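Local coordinates for protein FkbI (Streptomyces hygroscopicus, PDB 1R2J) that probably acts as an FAD-dependent acyl-ACP dehydrogenase, helping to make the methoxymalonyl extender unit of the polyketide immunosuppressant FK520, at residues R249-E252 with P257-D260; A316-V321 with H331-A336. One frame throughout, in Å; residues are numbered along the deposited sequence.

Interaction 1: R249-E252 with P257-D260; sequences RTRE and PLGD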
ATOM      1  N   ARG A 249      17.119 -26.583   2.431  1.00 22.51           N
ATOM      2  CA  ARG A 249      18.299 -27.236   1.883  1.00 25.17           C
ATOM      3  C   ARG A 249      19.487 -27.223   2.829  1.00 24.52           C
ATOM      4  O   ARG A 249      20.553 -27.730   2.494  1.00 26.01           O
ATOM      5  CB  ARG A 249      18.682 -26.645   0.511  1.00 26.66           C
ATOM      6  CG  ARG A 249      19.006 -25.168   0.464  1.00 25.50           C
ATOM      7  CD  ARG A 249      19.127 -24.706  -0.989  1.00 24.95           C
ATOM      8  NE  ARG A 249      19.296 -23.261  -1.067  1.00 26.15           N
ATOM      9  CZ  ARG A 249      19.083 -22.524  -2.153  1.00 23.36           C
ATOM     10  NH1 ARG A 249      18.693 -23.085  -3.292  1.00 21.74           N
ATOM     11  NH2 ARG A 249      19.231 -21.208  -2.086  1.00 23.25           N
ATOM     12  N   THR A 250      19.288 -26.681   4.025  1.00 22.51           N
ATOM     13  CA  THR A 250      20.352 -26.611   5.021  1.00 23.79           C
ATOM     14  C   THR A 250      20.028 -27.417   6.281  1.00 23.11           C
ATOM     15  O   THR A 250      20.872 -28.150   6.791  1.00 23.05           O
ATOM     16  CB  THR A 250      20.626 -25.159   5.436  1.00 23.11           C
ATOM     17  OG1 THR A 250      19.440 -24.600   6.005  1.00 27.09           O
ATOM     18  CG2 THR A 250      21.040 -24.327   4.229  1.00 24.53           C
ATOM     19  N   ARG A 251      18.808 -27.265   6.787  1.00 22.23           N
ATOM     20  CA  ARG A 251      18.365 -27.986   7.978  1.00 24.90           C
ATOM     21  C   ARG A 251      18.218 -29.476   7.666  1.00 24.57           C
ATOM     22  O   ARG A 251      17.621 -29.846   6.660  1.00 24.21           O
ATOM     23  CB  ARG A 251      17.015 -27.428   8.450  1.00 26.32           C
ATOM     24  CG  ARG A 251      16.385 -28.142   9.651  1.00 30.08           C
ATOM     25  CD  ARG A 251      17.269 -28.104  10.895  1.00 30.92           C
ATOM     26  NE  ARG A 251      16.503 -28.379  12.114  1.00 31.02           N
ATOM     27  CZ  ARG A 251      17.045 -28.562  13.317  1.00 31.93           C
ATOM     28  NH1 ARG A 251      18.362 -28.507  13.472  1.00 30.57           N
ATOM     29  NH2 ARG A 251      16.274 -28.777  14.375  1.00 31.42           N
ATOM     30  N   GLU A 252      18.778 -30.326   8.520  1.00 25.00           N
ATOM     31  CA  GLU A 252      18.669 -31.770   8.328  1.00 26.21           C
ATOM     32  C   GLU A 252      17.925 -32.390   9.498  1.00 25.65           C
ATOM     33  O   GLU A 252      18.099 -31.980  10.652  1.00 23.95           O
ATOM     34  CB  GLU A 252      20.049 -32.431   8.205  1.00 27.35           C
ATOM     35  CG  GLU A 252      20.792 -32.080   6.921  1.00 32.06           C
ATOM     36  CD  GLU A 252      21.962 -33.012   6.637  1.00 35.14           C
ATOM     37  OE1 GLU A 252      22.671 -32.789   5.633  1.00 37.95           O
ATOM     38  OE2 GLU A 252      22.172 -33.970   7.410  1.00 37.61           O
ATOM     39  N   PRO A 257      18.475 -33.476   4.420  1.00 24.87           N
ATOM     40  CA  PRO A 257      17.931 -32.119   4.354  1.00 23.78           C
ATOM     41  C   PRO A 257      16.407 -32.187   4.301  1.00 21.73           C
ATOM     42  O   PRO A 257      15.847 -33.084   3.677  1.00 20.38           O
ATOM     43  CB  PRO A 257      18.539 -31.568   3.063  1.00 23.81           C
ATOM     44  CG  PRO A 257      19.842 -32.335   2.945  1.00 24.75           C
ATOM     45  CD  PRO A 257      19.399 -33.730   3.302  1.00 24.62           C
ATOM     46  N   LEU A 258      15.745 -31.251   4.972  1.00 22.04           N
ATOM     47  CA  LEU A 258      14.287 -31.206   4.997  1.00 22.11           C
ATOM     48  C   LEU A 258      13.730 -31.269   3.580  1.00 20.91           C
ATOM     49  O   LEU A 258      12.691 -31.877   3.331  1.00 19.93           O
ATOM     50  CB  LEU A 258      13.811 -29.907   5.653  1.00 20.77           C
ATOM     51  CG  LEU A 258      14.235 -29.623   7.093  1.00 21.68           C
ATOM     52  CD1 LEU A 258      13.653 -28.287   7.526  1.00 20.78           C
ATOM     53  CD2 LEU A 258      13.765 -30.740   8.016  1.00 18.61           C
ATOM     54  N   GLY A 259      14.431 -30.624   2.654  1.00 22.46           N
ATOM     55  CA  GLY A 259      13.992 -30.598   1.274  1.00 23.63           C
ATOM     56  C   GLY A 259      13.818 -31.975   0.670  1.00 24.27           C
ATOM     57  O   GLY A 259      13.059 -32.130  -0.286  1.00 23.93           O
ATOM     58  N   ASP A 260      14.528 -32.968   1.207  1.00 23.99           N
ATOM     59  CA  ASP A 260      14.426 -34.332   0.693  1.00 25.77           C
ATOM     60  C   ASP A 260      13.176 -35.053   1.193  1.00 25.64           C
ATOM     61  O   ASP A 260      12.837 -36.117   0.692  1.00 28.20           O
ATOM     62  CB  ASP A 260      15.673 -35.156   1.048  1.00 27.92           C
ATOM     63  CG  ASP A 260      16.909 -34.704   0.288  1.00 30.40           C
ATOM     64  OD1 ASP A 260      16.769 -33.927  -0.674  1.00 29.68           O
ATOM     65  OD2 ASP A 260      18.026 -35.137   0.640  1.00 34.40           O
TER

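Interaction 2: A316-V321 with H331-A336; sequences ATAAQV and HVVERA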
ATOM      1  N   ALA A 316       1.834 -18.792   5.760  1.00 15.38           N
ATOM      2  CA  ALA A 316       1.532 -19.849   6.724  1.00 15.67           C
ATOM      3  C   ALA A 316       2.351 -21.101   6.409  1.00 16.37           C
ATOM      4  O   ALA A 316       2.831 -21.786   7.312  1.00 15.70           O
ATOM      5  CB  ALA A 316       0.034 -20.177   6.711  1.00 15.97           C
ATOM      6  N   THR A 317       2.515 -21.381   5.120  1.00 17.45           N
ATOM      7  CA  THR A 317       3.277 -22.540   4.654  1.00 17.30           C
ATOM      8  C   THR A 317       4.760 -22.391   4.996  1.00 18.20           C
ATOM      9  O   THR A 317       5.402 -23.343   5.454  1.00 18.10           O
ATOM     10  CB  THR A 317       3.107 -22.709   3.136  1.00 18.53           C
ATOM     11  OG1 THR A 317       1.727 -22.978   2.855  1.00 16.81           O
ATOM     12  CG2 THR A 317       3.971 -23.850   2.604  1.00 18.35           C
ATOM     13  N   ALA A 318       5.297 -21.191   4.784  1.00 16.71           N
ATOM     14  CA  ALA A 318       6.701 -20.923   5.076  1.00 15.70           C
ATOM     15  C   ALA A 318       6.941 -21.028   6.583  1.00 16.28           C
ATOM     16  O   ALA A 318       7.966 -21.548   7.025  1.00 16.55           O
ATOM     17  CB  ALA A 318       7.098 -19.524   4.574  1.00 14.18           C
ATOM     18  N   ALA A 319       5.998 -20.522   7.372  1.00 15.76           N
ATOM     19  CA  ALA A 319       6.141 -20.591   8.819  1.00 18.50           C
ATOM     20  C   ALA A 319       6.197 -22.051   9.246  1.00 16.99           C
ATOM     21  O   ALA A 319       6.934 -22.405  10.162  1.00 19.03           O
ATOM     22  CB  ALA A 319       4.974 -19.885   9.506  1.00 18.88           C
ATOM     23  N   GLN A 320       5.417 -22.895   8.578  1.00 16.81           N
ATOM     24  CA  GLN A 320       5.386 -24.320   8.895  1.00 16.05           C
ATOM     25  C   GLN A 320       6.755 -24.946   8.624  1.00 17.49           C
ATOM     26  O   GLN A 320       7.276 -25.704   9.440  1.00 18.37           O
ATOM     27  CB  GLN A 320       4.323 -25.022   8.051  1.00 18.28           C
ATOM     28  CG  GLN A 320       4.142 -26.497   8.382  1.00 18.36           C
ATOM     29  CD  GLN A 320       3.446 -26.696   9.706  1.00 19.17           C
ATOM     30  OE1 GLN A 320       3.499 -27.778  10.301  1.00 19.87           O
ATOM     31  NE2 GLN A 320       2.776 -25.651  10.176  1.00 15.67           N
ATOM     32  N   VAL A 321       7.328 -24.624   7.470  1.00 15.97           N
ATOM     33  CA  VAL A 321       8.633 -25.139   7.069  1.00 15.64           C
ATOM     34  C   VAL A 321       9.727 -24.745   8.058  1.00 16.88           C
ATOM     35  O   VAL A 321      10.480 -25.597   8.546  1.00 14.59           O
ATOM     36  CB  VAL A 321       9.002 -24.625   5.655  1.00 16.04           C
ATOM     37  CG1 VAL A 321      10.425 -25.055   5.281  1.00 16.45           C
ATOM     38  CG2 VAL A 321       7.999 -25.180   4.630  1.00 13.82           C
ATOM     39  N   HIS A 331      11.710 -12.214  12.567  1.00 26.82           N
ATOM     40  CA  HIS A 331      11.638 -12.994  11.334  1.00 24.44           C
ATOM     41  C   HIS A 331      10.807 -12.612  10.120  1.00 21.49           C
ATOM     42  O   HIS A 331       9.626 -12.341  10.236  1.00 21.80           O
ATOM     43  CB  HIS A 331      11.271 -14.448  11.683  1.00 24.27           C
ATOM     44  CG  HIS A 331      12.018 -15.466  10.876  1.00 22.72           C
ATOM     45  ND1 HIS A 331      13.173 -16.072  11.327  1.00 25.21           N
ATOM     46  CD2 HIS A 331      11.817 -15.928   9.619  1.00 21.45           C
ATOM     47  CE1 HIS A 331      13.658 -16.851  10.377  1.00 22.37           C
ATOM     48  NE2 HIS A 331      12.858 -16.777   9.330  1.00 22.97           N
ATOM     49  N   VAL A 332      11.465 -12.661   8.959  1.00 21.51           N
ATOM     50  CA  VAL A 332      10.824 -12.386   7.674  1.00 23.15           C
ATOM     51  C   VAL A 332       9.548 -13.218   7.563  1.00 20.12           C
ATOM     52  O   VAL A 332       8.511 -12.722   7.147  1.00 21.81           O
ATOM     53  CB  VAL A 332      11.726 -12.750   6.453  1.00 24.49           C
ATOM     54  CG1 VAL A 332      12.806 -11.720   6.286  1.00 26.61           C
ATOM     55  CG2 VAL A 332      12.347 -14.137   6.640  1.00 26.31           C
ATOM     56  N   VAL A 333       9.628 -14.487   7.942  1.00 20.45           N
ATOM     57  CA  VAL A 333       8.460 -15.354   7.865  1.00 22.06           C
ATOM     58  C   VAL A 333       7.452 -14.971   8.942  1.00 21.62           C
ATOM     59  O   VAL A 333       6.244 -15.000   8.708  1.00 22.85           O
ATOM     60  CB  VAL A 333       8.862 -16.841   7.977  1.00 22.02           C
ATOM     61  CG1 VAL A 333       7.626 -17.713   8.061  1.00 24.75           C
ATOM     62  CG2 VAL A 333       9.665 -17.239   6.737  1.00 21.01           C
ATOM     63  N   GLU A 334       7.958 -14.584  10.107  1.00 22.56           N
ATOM     64  CA  GLU A 334       7.120 -14.152  11.223  1.00 22.73           C
ATOM     65  C   GLU A 334       6.272 -12.952  10.799  1.00 20.70           C
ATOM     66  O   GLU A 334       5.060 -12.920  11.010  1.00 19.52           O
ATOM     67  CB  GLU A 334       8.004 -13.741  12.404  1.00 28.28           C
ATOM     68  CG  GLU A 334       7.399 -12.626  13.270  1.00 33.01           C
ATOM     69  CD  GLU A 334       6.217 -13.128  14.039  1.00 34.51           C
ATOM     70  OE1 GLU A 334       5.355 -12.322  14.443  1.00 34.05           O
ATOM     71  OE2 GLU A 334       6.167 -14.357  14.241  1.00 38.02           O
ATOM     72  N   ARG A 335       6.939 -11.958  10.225  1.00 19.74           N
ATOM     73  CA  ARG A 335       6.294 -10.737   9.759  1.00 19.55           C
ATOM     74  C   ARG A 335       5.395 -10.974   8.542  1.00 20.07           C
ATOM     75  O   ARG A 335       4.330 -10.364   8.424  1.00 21.51           O
ATOM     76  CB  ARG A 335       7.357  -9.687   9.417  1.00 19.07           C
ATOM     77  CG  ARG A 335       8.141  -9.195  10.622  1.00 21.15           C
ATOM     78  CD  ARG A 335       9.111  -8.082  10.257  1.00 21.39           C
ATOM     79  NE  ARG A 335      10.328  -8.564   9.601  1.00 22.63           N
ATOM     80  CZ  ARG A 335      10.549  -8.547   8.292  1.00 22.96           C
ATOM     81  NH1 ARG A 335       9.633  -8.077   7.462  1.00 23.69           N
ATOM     82  NH2 ARG A 335      11.709  -8.983   7.813  1.00 23.50           N
ATOM     83  N   ALA A 336       5.829 -11.846   7.635  1.00 18.42           N
ATOM     84  CA  ALA A 336       5.038 -12.151   6.444  1.00 17.97           C
ATOM     85  C   ALA A 336       3.675 -12.698   6.862  1.00 17.49           C
ATOM     86  O   ALA A 336       2.646 -12.344   6.294  1.00 18.58           O
ATOM     87  CB  ALA A 336       5.762 -13.184   5.576  1.00 16.99           C
TER

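Interaction 1: R249-E252 with P257-D260
Arg-251 and Leu-258 make the tight part of this contact, through backbone and side chain together. Leu-258 N donates to Arg-251 O at 2.9 Å, with an N-H...O angle of 157°. The same oxygen receives a CA-H...O contact from Pro-257 CA at 3.3 Å. With Leu-258 CG beside its own backbone N (chi1 -59°) and the second torsion extended, CD1 lies across the aliphatic root of Arg-251, 3.5 Å from Arg-251 CG. The arginine chain bends at its second torsion, and its guanidinium leads away from the contact. An alanine in place of Leu-258 would probably strip the Arg-251 methylenes of the leucine's cover and open a gap beside Arg-251 CG. The Glu-252 side is looser, and this residue is exposed to solvent, as Arg-251 is. Glu-252 lies alongside the Pro-257 ring, with Glu-252 OE1 3.9 Å from Pro-257 CG. No hydrogen bond links this pair. Their CA atoms are 4.1 Å apart, a non-hydrogen-bonded antiparallel pair at the base of a short beta hairpin. Beyond it, Asp-260 N bonds to Pro-257 O at 2.8 Å, within a 3-10 turn that leads to helix 262-287. Gly-259 makes a backbone bond with Ala-248, at the end of helix 219-248. The chemistry implies a hairpin base closed by main-chain bonding and aliphatic packing, with no salt bridge across it.

Interaction 2: A316-V321 with H331-A336
The 2.7 Å hydrogen bond from Arg-335 N to His-331 O closes the first helical turn around Val-333, the residue that meets Ala-318 and Ala-319. His-331 is the N-cap residue of this helix. Across the contact itself there is no hydrogen bond; the side-chain contacts are apolar, and one valine methyl also rests on the backbone. One valine is set against two successive alanines. Val-333 CG1 stands anti to the backbone N (chi1 173°) and does most of the touching. It presses on the backbone of the other helix, 3.3 Å from Ala-319 N, and meets Ala-319 CB at 3.7 Å. Both branches reach Ala-318 CB: Val-333 CG1 lies 4.0 Å from it, and CG2 is about as close. The small alanine side chains probably allow the valine branch to come so close to the helix backbone. Ala-319 CA and Val-333 CA are 5.8 Å apart, a close approach of two helices. Val-333 also touches Leu-322, at the end of helix 297-322. The contact joins helices 297-322 and 332-345 in the helical C-terminal domain. Helix 219-248 packs against both, through Cys-240 on Ala-318 and Ala-243 on Val-333, while Leu-271 of helix 262-287 also reaches Ala-318.

In the fold
Both contacts belong to the C-terminal helical domain of the acyl-CoA dehydrogenase family, and their centres lie about 17 Å apart. They come in series along the chain. Interaction 1 closes the hairpin between helices 219-248 and 262-287. Interaction 2 then joins helices 297-322 and 332-345. The four helices form one bundle: the first two, linked by the hairpin, both touch Ala-318 of interaction 2. The contacts also meet directly, though lightly, where Leu-258 CD1 lies 4.3 Å from Val-321 O. Interaction 1 is at the surface and interaction 2 is buried. Both lie away from the FAD-binding residues; one shapes the turn between two bundle helices, the other packs two helices together.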